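Local coordinates for superantigen-like protein SSL8 (Staphylococcus aureus, PDB 3R2T) that is of unknown function but belongs to the staphylococcal and streptococcal toxin family, with an OB-fold domain and a beta-grasp domain, at residues 61-64 against 65-69; 91-95 against 96-100; 101-104 against 105-109; 225-229 against 230-234. All coordinates share one frame; numbering follows the deposited sequence. Where two conformers were deposited one is given.

In the fold
Contacts 1, 2 and 3 belong to the OB-fold family region, and contact 4 to the beta-grasp family region. Contacts 2 and 3 share strand 99-102, and Phe92 CE2 lies 3.9 Å from Val101 CG2. Contact 4 touches both contact 1 and contact 3. With contact 1, about 15 Å away between centres, Tyr67 OH is probably hydrogen-bonded to Leu227 N, and Lys226 makes a cation-pi contact with Tyr66. With contact 3, about 11 Å away between centres, Asp107 OD2 lies 3.4 Å from Ala233 CB. Contact 2 lies about 11 Å from contact 4 between nearest atoms. Two sulfates, probably from the crystallisation liquor, lie at contact 4.

Contact 1: 61-64 against 65-69; sequences NKLH and QYYSG
The imidazole of His64 has Ser68 CB over one face, 4.2 Å from its CE1. The Tyr67 ring meets Leu63 O near the ring plane, at its edge, where Tyr67 CD2 comes within 3.4 Å of that oxygen. One face of the Tyr67 ring takes Tyr66 CD2, which stands 3.7 Å above the plane and over the ring centre. In turn, Tyr67 CD2 lies at the edge of the Tyr66 ring and in its plane. A looser apolar touch joins Leu63 CD2 to Tyr67 CE2 at 4.4 Å. The polar part centres on His64 O, which accepts two bonds. Ser68 N reaches His64 O at 3.0 Å from one face of the carbonyl plane. Ser68 OG reaches His64 O at 2.6 Å from the opposite face. With chi1 at 66°, Ser68 OG sits between its own backbone N and carbonyl carbon, a rotation that points the hydroxyl at His64 O. The polar ends of the large side chains have partners elsewhere: His64 NE2 bonds Glu201, Tyr66 OH bonds Glu125, and Tyr67 OH bonds Asp186. Helix 182-197 packs against His64 and Tyr67. Gln65 N, Tyr66 N and Tyr67 N bond to the carbonyls of Asn61, Lys62 and Leu63. This is the i to i+4 pattern of an alpha helix, here helix 57-68, with a serine hydroxyl bonded back to the carbonyl four residues earlier.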
loop_
_atom_site.group_PDB
_atom_site.type_symbol
_atom_site.label_atom_id
_atom_site.label_comp_id
_atom_site.label_asym_id
_atom_site.label_seq_id
_atom_site.Cartn_x
_atom_site.Cartn_y
_atom_site.Cartn_z
ATOM N N ASN A 61 6.364 18.649 7.619
ATOM C CA ASN A 61 7.233 18.511 6.440
ATOM C C ASN A 61 6.668 17.485 5.464
ATOM O O ASN A 61 6.640 17.734 4.254
ATOM C CB ASN A 61 8.678 18.143 6.814
ATOM C CG ASN A 61 9.390 19.252 7.560
ATOM O OD1 ASN A 61 8.892 20.375 7.639
ATOM N ND2 ASN A 61 10.579 18.944 8.109
ATOM N N LYS A 62 6.238 16.330 5.981
ATOM C CA LYS A 62 5.614 15.316 5.124
ATOM C C LYS A 62 4.320 15.823 4.461
ATOM O O LYS A 62 4.073 15.506 3.291
ATOM C CB LYS A 62 5.363 13.983 5.849
ATOM C CG LYS A 62 6.598 13.119 5.938
ATOM C CD LYS A 62 6.310 11.697 6.432
ATOM C CE LYS A 62 7.551 10.816 6.214
ATOM N NZ LYS A 62 7.421 9.436 6.771
ATOM N N LEU A 63 3.509 16.597 5.184
ATOM C CA LEU A 63 2.255 17.143 4.605
ATOM C C LEU A 63 2.575 18.158 3.519
ATOM O O LEU A 63 1.925 18.187 2.457
ATOM C CB LEU A 63 1.389 17.794 5.678
ATOM C CG LEU A 63 0.822 16.830 6.724
ATOM C CD1 LEU A 63 0.265 17.608 7.908
ATOM C CD2 LEU A 63 -0.234 15.894 6.110
ATOM N N HIS A 64 3.586 18.990 3.792
ATOM C CA HIS A 64 4.025 19.978 2.841
ATOM C C HIS A 64 4.517 19.267 1.577
ATOM O O HIS A 64 4.148 19.624 0.450
ATOM C CB HIS A 64 5.169 20.833 3.418
ATOM C CG HIS A 64 5.586 21.948 2.511
ATOM N ND1 HIS A 64 6.489 21.773 1.482
ATOM C CD2 HIS A 64 5.198 23.246 2.456
ATOM C CE1 HIS A 64 6.636 22.916 0.833
ATOM N NE2 HIS A 64 5.865 23.825 1.406
ATOM N N GLN A 65 5.360 18.263 1.770
ATOM C CA GLN A 65 5.921 17.516 0.656
ATOM C C GLN A 65 4.831 16.942 -0.236
ATOM O O GLN A 65 4.843 17.139 -1.447
ATOM C CB GLN A 65 6.853 16.400 1.155
ATOM C CG GLN A 65 7.260 15.416 0.050
ATOM C CD GLN A 65 8.359 14.444 0.452
ATOM O OE1 GLN A 65 9.193 14.735 1.325
ATOM N NE2 GLN A 65 8.388 13.288 -0.215
ATOM N N TYR A 66 3.886 16.244 0.367
ATOM C CA TYR A 66 2.778 15.601 -0.374
ATOM C C TYR A 66 1.857 16.571 -1.101
ATOM O O TYR A 66 1.570 16.399 -2.291
ATOM C CB TYR A 66 1.972 14.751 0.617
ATOM C CG TYR A 66 0.809 13.928 0.078
ATOM C CD1 TYR A 66 1.021 12.653 -0.455
ATOM C CD2 TYR A 66 -0.496 14.389 0.179
ATOM C CE1 TYR A 66 -0.019 11.888 -0.909
ATOM C CE2 TYR A 66 -1.565 13.620 -0.262
ATOM C CZ TYR A 66 -1.316 12.368 -0.804
ATOM O OH TYR A 66 -2.352 11.613 -1.251
ATOM N N TYR A 67 1.383 17.587 -0.391
ATOM C CA TYR A 67 0.426 18.532 -0.987
ATOM C C TYR A 67 1.061 19.558 -1.938
ATOM O O TYR A 67 0.337 20.234 -2.670
ATOM C CB TYR A 67 -0.469 19.193 0.075
ATOM C CG TYR A 67 -1.506 18.254 0.618
ATOM C CD1 TYR A 67 -2.632 17.927 -0.135
ATOM C CD2 TYR A 67 -1.393 17.697 1.889
ATOM C CE1 TYR A 67 -3.606 17.050 0.349
ATOM C CE2 TYR A 67 -2.368 16.821 2.381
ATOM C CZ TYR A 67 -3.469 16.500 1.611
ATOM O OH TYR A 67 -4.453 15.621 2.096
ATOM N N SER A 68 2.392 19.672 -1.926
ATOM C CA SER A 68 3.077 20.569 -2.854
ATOM C C SER A 68 3.655 19.729 -4.000
ATOM O O SER A 68 4.211 20.270 -4.949
ATOM C CB SER A 68 4.197 21.359 -2.173
ATOM O OG SER A 68 5.236 20.503 -1.743
ATOM N N GLY A 69 3.500 18.407 -3.916
ATOM C CA GLY A 69 4.003 17.492 -4.939
ATOM C C GLY A 69 3.141 17.321 -6.193
ATOM O O GLY A 69 2.169 18.045 -6.410
#

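Contact 2: 91-95 against 96-100; sequences LFNQQ and NQKFQ
Phe92 and Phe99 form the tight part of this contact. Phe99 CB lies over one face of the Phe92 ring, 4.1 Å from its centroid, in a CH-pi contact. The two ring planes are turned 32° apart, and Phe92 CE1 approaches Phe99 CD2 to 3.7 Å. Phe92 chi1 of 54° places its ring between its own N and carbonyl carbon, on the side of the sheet where Phe99 lies. Two backbone bonds pair the same residues: Phe99 N to Phe92 O at 2.7 Å, and Phe92 N to Phe99 O at 3.1 Å. This is the hydrogen-bonded pair of the beta hairpin made by strands 87-92 and 99-102 of the OB-fold domain. Leu74 of strand 72-79 packs on both phenylalanines, and Tyr72 meets the Phe99 ring edge-to-face. Leu91 and Gln100 lie side by side on the other face of the sheet, with Leu91 CD1 3.9 Å from Gln100 CG. Toward the hairpin tip the contact is looser and more exposed. Asn93 OD1 rests 3.4 Å from Lys98 CB. Gln97 N makes a weak bond of 3.3 Å to Gln94 O, while Gln94 NE2 bonds Thr75 O. Gln95 and Asn96, at the tip, are exposed to solvent.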
loop_
_atom_site.group_PDB
_atom_site.type_symbol
_atom_site.label_atom_id
_atom_site.label_comp_id
_atom_site.label_asym_id
_atom_site.label_seq_id
_atom_site.Cartn_x
_atom_site.Cartn_y
_atom_site.Cartn_z
ATOM N N LEU A 91 -5.427 -0.620 -13.044
ATOM C CA LEU A 91 -4.203 -0.244 -13.734
ATOM C C LEU A 91 -4.543 0.382 -15.077
ATOM O O LEU A 91 -5.562 0.063 -15.679
ATOM C CB LEU A 91 -3.303 -1.461 -13.988
ATOM C CG LEU A 91 -2.555 -2.138 -12.835
ATOM C CD1 LEU A 91 -3.481 -2.558 -11.720
ATOM C CD2 LEU A 91 -1.771 -3.345 -13.369
ATOM N N PHE A 92 -3.702 1.301 -15.529
ATOM C CA PHE A 92 -3.864 1.884 -16.857
ATOM C C PHE A 92 -2.664 2.729 -17.194
ATOM O O PHE A 92 -1.835 3.023 -16.319
ATOM C CB PHE A 92 -5.184 2.637 -17.039
ATOM C CG PHE A 92 -5.429 3.680 -16.018
ATOM C CD1 PHE A 92 -4.951 4.964 -16.199
ATOM C CD2 PHE A 92 -6.159 3.386 -14.879
ATOM C CE1 PHE A 92 -5.191 5.938 -15.260
ATOM C CE2 PHE A 92 -6.393 4.335 -13.935
ATOM C CZ PHE A 92 -5.908 5.622 -14.120
ATOM N N ASN A 93 -2.570 3.081 -18.475
ATOM C CA ASN A 93 -1.467 3.855 -19.013
ATOM C C ASN A 93 -1.898 5.055 -19.852
ATOM O O ASN A 93 -1.668 5.071 -21.069
ATOM C CB ASN A 93 -0.588 2.960 -19.907
ATOM C CG ASN A 93 0.080 1.829 -19.147
ATOM O OD1 ASN A 93 0.081 1.793 -17.919
ATOM N ND2 ASN A 93 0.673 0.897 -19.887
ATOM N N GLN A 94 -2.522 6.052 -19.237
ATOM C CA GLN A 94 -2.882 7.254 -19.985
ATOM C C GLN A 94 -1.638 8.153 -20.030
ATOM O O GLN A 94 -0.830 8.143 -19.101
ATOM C CB GLN A 94 -4.102 7.973 -19.394
ATOM C CG GLN A 94 -4.493 9.247 -20.186
ATOM C CD GLN A 94 -5.896 9.765 -19.869
ATOM O OE1 GLN A 94 -6.089 10.953 -19.591
ATOM N NE2 GLN A 94 -6.878 8.868 -19.905
ATOM N N GLN A 95 -1.485 8.919 -21.116
ATOM C CA GLN A 95 -0.313 9.781 -21.298
ATOM C C GLN A 95 0.876 8.811 -21.372
ATOM O O GLN A 95 0.690 7.628 -21.708
ATOM C CB GLN A 95 -0.193 10.790 -20.140
ATOM C CG GLN A 95 -1.393 11.750 -20.043
ATOM C CD GLN A 95 -1.551 12.422 -18.673
ATOM O OE1 GLN A 95 -0.881 12.060 -17.695
ATOM N NE2 GLN A 95 -2.481 13.380 -18.593
ATOM N N ASN A 96 2.085 9.277 -21.076
ATOM C CA ASN A 96 3.230 8.374 -21.084
ATOM C C ASN A 96 3.555 7.940 -19.654
ATOM O O ASN A 96 4.721 7.736 -19.298
ATOM C CB ASN A 96 4.433 8.994 -21.800
ATOM C CG ASN A 96 4.149 9.269 -23.278
ATOM O OD1 ASN A 96 2.990 9.251 -23.715
ATOM N ND2 ASN A 96 5.207 9.531 -24.053
ATOM N N GLN A 97 2.491 7.800 -18.852
ATOM C CA GLN A 97 2.573 7.366 -17.456
ATOM C C GLN A 97 1.712 6.135 -17.192
ATOM O O GLN A 97 0.663 5.948 -17.809
ATOM C CB GLN A 97 2.173 8.494 -16.491
ATOM C CG GLN A 97 3.287 9.478 -16.174
ATOM C CD GLN A 97 4.437 8.833 -15.382
ATOM O OE1 GLN A 97 4.322 7.701 -14.874
ATOM N NE2 GLN A 97 5.550 9.555 -15.275
ATOM N N LYS A 98 2.178 5.316 -16.251
ATOM C CA LYS A 98 1.507 4.079 -15.841
ATOM C C LYS A 98 0.933 4.291 -14.443
ATOM O O LYS A 98 1.619 4.818 -13.574
ATOM C CB LYS A 98 2.522 2.927 -15.790
ATOM C CG LYS A 98 3.348 2.712 -17.064
ATOM C CD LYS A 98 4.400 1.619 -16.834
ATOM C CE LYS A 98 5.422 1.496 -17.974
ATOM N NZ LYS A 98 4.822 1.093 -19.272
ATOM N N PHE A 99 -0.308 3.865 -14.222
ATOM C CA PHE A 99 -0.959 4.039 -12.930
ATOM C C PHE A 99 -1.542 2.773 -12.343
ATOM O O PHE A 99 -1.862 1.828 -13.060
ATOM C CB PHE A 99 -2.111 5.038 -13.050
ATOM C CG PHE A 99 -1.677 6.423 -13.386
ATOM C CD1 PHE A 99 -1.314 7.305 -12.387
ATOM C CD2 PHE A 99 -1.635 6.851 -14.701
ATOM C CE1 PHE A 99 -0.918 8.581 -12.687
ATOM C CE2 PHE A 99 -1.249 8.136 -15.002
ATOM C CZ PHE A 99 -0.889 9.000 -13.997
ATOM N N GLN A 100 -1.695 2.804 -11.020
ATOM C CA GLN A 100 -2.292 1.721 -10.250
ATOM C C GLN A 100 -3.063 2.351 -9.102
ATOM O O GLN A 100 -2.482 2.803 -8.123
ATOM C CB GLN A 100 -1.237 0.755 -9.731
ATOM C CG GLN A 100 -1.819 -0.391 -8.923
ATOM C CD GLN A 100 -0.845 -1.537 -8.772
ATOM O OE1 GLN A 100 -0.165 -1.908 -9.729
ATOM N NE2 GLN A 100 -0.789 -2.123 -7.580
#

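Contact 3: 101-104 against 105-109; sequences VFLL and GKDEN
Asp107 lays its carboxylate against Leu103. Asp107 OD1 lies 3.1 Å from Leu103 C, and Asp107 OD2 touches Leu103 CD2 at 3.4 Å. The other methyl, Leu103 CD1, lies 3.8 Å from the backbone oxygen Asp107 O. The leucine side chain is touched by both the side chain and the backbone of the aspartate. Leu103 O receives a CA-H...O contact from Glu108 CA at 3.3 Å, and Glu108 CB lies beside the same oxygen. Two bonds hold the carboxylate, one to each oxygen. Gly105 N donates to Asp107 OD1 at 2.9 Å, reaching it on the syn side and 24° out of the carboxylate plane. Asp107 OD2 is bonded to Ser137 OG of strand 133-141. Asp107 chi1 of 55° directs the group back over the turn to meet the Gly105 N-H. The chain here makes two turns in succession. Leu103 is the centre of an inverse gamma turn, with a weak bond from Leu104 N to Phe102 O. A type I beta turn then runs from Gly105 to Glu108, with Glu108 N bonded weakly to Gly105 O at 3.3 Å. Together they take the chain out of strand 99-102 of the OB-fold domain and into the loop before strand 115-116. The aspartate is buried. Asn88 ND2 bonds Glu108 O, while Leu103 packs on Ser81 and Tyr111. Farther out, Phe102 meets Phe148 of the second subunit edge-to-face, and Leu104 packs on Ser146 of that subunit.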
loop_
_atom_site.group_PDB
_atom_site.type_symbol
_atom_site.label_atom_id
_atom_site.label_comp_id
_atom_site.label_asym_id
_atom_site.label_seq_id
_atom_site.Cartn_x
_atom_site.Cartn_y
_atom_site.Cartn_z
ATOM N N VAL A 101 -4.377 2.356 -9.249
ATOM C CA VAL A 101 -5.278 2.974 -8.309
ATOM C C VAL A 101 -5.884 1.980 -7.366
ATOM O O VAL A 101 -6.625 1.070 -7.773
ATOM C CB VAL A 101 -6.424 3.668 -9.055
ATOM C CG1 VAL A 101 -7.378 4.342 -8.066
ATOM C CG2 VAL A 101 -5.843 4.670 -10.060
ATOM N N PHE A 102 -5.584 2.177 -6.089
ATOM C CA PHE A 102 -6.084 1.310 -5.050
ATOM C C PHE A 102 -7.473 1.774 -4.643
ATOM O O PHE A 102 -7.651 2.921 -4.225
ATOM C CB PHE A 102 -5.136 1.340 -3.863
ATOM C CG PHE A 102 -3.819 0.642 -4.121
ATOM C CD1 PHE A 102 -3.543 -0.569 -3.524
ATOM C CD2 PHE A 102 -2.873 1.181 -4.988
ATOM C CE1 PHE A 102 -2.328 -1.222 -3.754
ATOM C CE2 PHE A 102 -1.668 0.532 -5.227
ATOM C CZ PHE A 102 -1.396 -0.671 -4.607
ATOM N N LEU A 103 -8.445 0.874 -4.758
ATOM C CA LEU A 103 -9.828 1.167 -4.416
ATOM C C LEU A 103 -10.033 0.860 -2.933
ATOM O O LEU A 103 -10.568 -0.193 -2.575
ATOM C CB LEU A 103 -10.752 0.304 -5.268
ATOM C CG LEU A 103 -10.522 0.441 -6.778
ATOM C CD1 LEU A 103 -11.344 -0.556 -7.596
ATOM C CD2 LEU A 103 -10.774 1.871 -7.222
ATOM N N LEU A 104 -9.644 1.800 -2.080
ATOM C CA LEU A 104 -9.691 1.601 -0.620
ATOM C C LEU A 104 -10.910 2.123 0.159
ATOM O O LEU A 104 -10.974 1.927 1.367
ATOM C CB LEU A 104 -8.422 2.197 0.032
ATOM C CG LEU A 104 -7.044 1.735 -0.475
ATOM C CD1 LEU A 104 -5.941 2.207 0.503
ATOM C CD2 LEU A 104 -6.939 0.215 -0.654
ATOM N N GLY A 105 -11.869 2.774 -0.482
ATOM C CA GLY A 105 -13.027 3.301 0.261
ATOM C C GLY A 105 -14.343 2.709 -0.200
ATOM O O GLY A 105 -14.500 1.505 -0.212
ATOM N N LYS A 106 -15.287 3.567 -0.582
ATOM C CA LYS A 106 -16.599 3.113 -1.076
ATOM C C LYS A 106 -16.469 2.474 -2.453
ATOM O O LYS A 106 -17.415 1.868 -2.955
ATOM C CB LYS A 106 -17.582 4.285 -1.220
ATOM C CG LYS A 106 -17.830 5.085 0.039
ATOM C CD LYS A 106 -18.964 6.091 -0.181
ATOM C CE LYS A 106 -19.030 7.117 0.947
ATOM N NZ LYS A 106 -18.884 6.520 2.291
ATOM N N ASP A 107 -15.296 2.621 -3.066
ATOM C CA ASP A 107 -15.049 2.088 -4.406
ATOM C C ASP A 107 -14.520 0.649 -4.408
ATOM O O ASP A 107 -14.438 0.013 -5.466
ATOM C CB ASP A 107 -14.080 3.013 -5.149
ATOM C CG ASP A 107 -12.771 3.246 -4.380
ATOM O OD1 ASP A 107 -12.586 2.634 -3.311
ATOM O OD2 ASP A 107 -11.940 4.054 -4.842
ATOM N N GLU A 108 -14.202 0.134 -3.225
ATOM C CA GLU A 108 -13.617 -1.210 -3.068
ATOM C C GLU A 108 -14.176 -2.323 -3.973
ATOM O O GLU A 108 -13.406 -3.076 -4.562
ATOM C CB GLU A 108 -13.664 -1.639 -1.592
ATOM C CG GLU A 108 -12.979 -3.002 -1.292
ATOM C CD GLU A 108 -12.950 -3.366 0.203
ATOM O OE1 GLU A 108 -13.316 -2.522 1.051
ATOM O OE2 GLU A 108 -12.549 -4.507 0.529
ATOM N N ASN A 109 -15.495 -2.335 -4.163
ATOM C CA ASN A 109 -16.154 -3.343 -4.999
ATOM C C ASN A 109 -17.067 -2.757 -6.091
ATOM O O ASN A 109 -18.215 -3.190 -6.225
ATOM C CB ASN A 109 -16.983 -4.268 -4.098
ATOM C CG ASN A 109 -16.137 -4.977 -3.047
ATOM O OD1 ASN A 109 -16.455 -4.944 -1.855
ATOM N ND2 ASN A 109 -15.039 -5.592 -3.477
#

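Contact 4: 225-229 against 230-234; sequences DKLDF and ERMAD. With SO4 (sulfate ion), chain D; SO4 (sulfate ion), chain C.
Arg231 and Met232 fold back on Leu227, Asp228 and Phe229. Two backbone bonds close the bend. Arg231 N bonds Asp228 O at 2.9 Å, from above the carbonyl plane, and Met232 N bonds Phe229 O weakly. A type I beta turn follows from Arg231 to Asp234. One water accepts from both Asp228 N and Arg231 NH1. One methyl, Leu227 CD1, lies over the flat face of the charged Arg231 guanidinium, 4.0 Å from Arg231 NH1. Arg231 NH2 bonds Glu220 O outside the loop. The other methyl, Leu227 CD2, makes an apolar contact with Met232 CG at 3.8 Å. Met232 runs alongside Phe229 and brings SD to 3.9 Å from Phe229 CD1, a Met-aromatic contact. Two sulfates, probably from the crystallisation liquor, take up N-H groups here. Phe229 N bonds O4 of the chain D sulfate at 3.0 Å, and Glu230 N bonds its O2 at 3.1 Å. Lys226 NZ bonds O4 of the chain C sulfate at 2.9 Å and also forms a salt bridge with Glu125. Around the loop, Met232 packs on Val136 and Ser137 of strand 133-141. Leu227, Arg231 and Met232 touch helix 182-197, and Lys226 and Met232 touch helix 57-68.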
loop_
_atom_site.group_PDB
_atom_site.type_symbol
_atom_site.label_atom_id
_atom_site.label_comp_id
_atom_site.label_asym_id
_atom_site.label_seq_id
_atom_site.Cartn_x
_atom_site.Cartn_y
_atom_site.Cartn_z
ATOM N N ASP A 225 -3.715 16.572 9.392
ATOM C CA ASP A 225 -3.236 15.296 8.841
ATOM C C ASP A 225 -3.771 15.090 7.412
ATOM O O ASP A 225 -4.652 15.815 6.976
ATOM C CB ASP A 225 -3.610 14.126 9.772
ATOM C CG ASP A 225 -5.129 13.915 9.902
ATOM O OD1 ASP A 225 -5.908 14.606 9.193
ATOM O OD2 ASP A 225 -5.535 13.040 10.718
ATOM N N LYS A 226 -3.211 14.125 6.692
ATOM C CA LYS A 226 -3.607 13.850 5.318
ATOM C C LYS A 226 -5.064 13.404 5.277
ATOM O O LYS A 226 -5.566 12.861 6.217
ATOM C CB LYS A 226 -2.694 12.754 4.721
ATOM C CG LYS A 226 -2.931 12.459 3.216
ATOM C CD LYS A 226 -2.090 11.278 2.663
ATOM C CE LYS A 226 -0.578 11.526 2.735
ATOM N NZ LYS A 226 0.223 10.342 2.205
ATOM N N LEU A 227 -5.760 13.650 4.195
ATOM C CA LEU A 227 -7.139 13.189 4.106
ATOM C C LEU A 227 -7.174 11.662 4.297
ATOM O O LEU A 227 -6.372 10.956 3.690
ATOM C CB LEU A 227 -7.686 13.509 2.716
ATOM C CG LEU A 227 -9.124 13.063 2.431
ATOM C CD1 LEU A 227 -10.148 13.734 3.394
ATOM C CD2 LEU A 227 -9.465 13.361 0.984
ATOM N N ASP A 228 -8.094 11.173 5.139
ATOM C CA ASP A 228 -8.258 9.734 5.393
ATOM C C ASP A 228 -8.352 8.960 4.082
ATOM O O ASP A 228 -9.169 9.299 3.219
ATOM C CB ASP A 228 -9.547 9.439 6.173
ATOM C CG ASP A 228 -9.559 10.029 7.572
ATOM O OD1 ASP A 228 -8.604 10.738 7.946
ATOM O OD2 ASP A 228 -10.546 9.768 8.306
ATOM N N PHE A 229 -7.531 7.918 3.939
ATOM C CA PHE A 229 -7.538 7.095 2.717
ATOM C C PHE A 229 -8.937 6.570 2.343
ATOM O O PHE A 229 -9.275 6.488 1.165
ATOM C CB PHE A 229 -6.522 5.939 2.779
ATOM C CG PHE A 229 -5.072 6.397 2.814
ATOM C CD1 PHE A 229 -4.500 7.028 1.710
ATOM C CD2 PHE A 229 -4.295 6.193 3.921
ATOM C CE1 PHE A 229 -3.184 7.447 1.732
ATOM C CE2 PHE A 229 -2.966 6.611 3.953
ATOM C CZ PHE A 229 -2.409 7.232 2.851
ATOM N N GLU A 230 -9.745 6.244 3.338
ATOM C CA GLU A 230 -11.098 5.728 3.099
ATOM C C GLU A 230 -12.108 6.802 2.679
ATOM O O GLU A 230 -13.252 6.478 2.374
ATOM C CB GLU A 230 -11.588 4.965 4.320
ATOM C CG GLU A 230 -10.767 3.707 4.600
ATOM C CD GLU A 230 -11.114 3.025 5.917
ATOM O OE1 GLU A 230 -11.755 3.660 6.791
ATOM O OE2 GLU A 230 -10.724 1.853 6.084
ATOM N N ARG A 231 -11.691 8.071 2.653
ATOM C CA ARG A 231 -12.574 9.161 2.220
ATOM C C ARG A 231 -12.280 9.617 0.794
ATOM O O ARG A 231 -13.070 10.364 0.182
ATOM C CB ARG A 231 -12.444 10.364 3.140
ATOM C CG ARG A 231 -12.876 10.094 4.548
ATOM C CD ARG A 231 -12.648 11.342 5.417
ATOM N NE ARG A 231 -13.634 12.373 5.131
ATOM C CZ ARG A 231 -13.620 13.599 5.646
ATOM N NH1 ARG A 231 -12.637 13.989 6.465
ATOM N NH2 ARG A 231 -14.593 14.445 5.327
ATOM N N MET A 232 -11.162 9.152 0.252
ATOM C CA MET A 232 -10.735 9.578 -1.071
ATOM C C MET A 232 -11.609 9.079 -2.220
ATOM O O MET A 232 -11.432 9.508 -3.362
ATOM C CB MET A 232 -9.288 9.191 -1.276
ATOM C CG MET A 232 -8.343 9.969 -0.386
ATOM S SD MET A 232 -6.671 9.358 -0.593
ATOM C CE MET A 232 -5.758 10.565 0.413
ATOM N N ALA A 233 -12.540 8.177 -1.926
ATOM C CA ALA A 233 -13.454 7.679 -2.933
ATOM C C ALA A 233 -14.788 8.424 -2.883
ATOM O O ALA A 233 -15.618 8.185 -3.740
ATOM C CB ALA A 233 -13.689 6.175 -2.773
ATOM N N ASP A 234 -15.001 9.306 -1.897
ATOM C CA ASP A 234 -16.273 10.062 -1.801
ATOM C C ASP A 234 -16.383 11.024 -2.972
ATOM O O ASP A 234 -15.430 11.713 -3.299
ATOM C CB ASP A 234 -16.396 10.852 -0.496
ATOM C CG ASP A 234 -16.596 9.966 0.725
ATOM O OD1 ASP A 234 -16.413 8.729 0.651
ATOM O OD2 ASP A 234 -16.944 10.528 1.789
HETATM S S SO4 D . -7.567 5.554 6.838
HETATM O O1 SO4 D . -6.985 4.344 6.255
HETATM O O2 SO4 D . -8.896 5.741 6.238
HETATM O O3 SO4 D . -7.744 5.408 8.281
HETATM O O4 SO4 D . -6.687 6.690 6.557
HETATM S S SO4 C . -0.033 8.916 5.788
HETATM O O1 SO4 C . 0.893 8.377 6.779
HETATM O O2 SO4 C . -1.407 8.537 6.129
HETATM O O3 SO4 C . 0.041 10.366 5.844
HETATM O O4 SO4 C . 0.292 8.438 4.439
HETATM O O HOH W 1 -9.710 13.198 6.924
#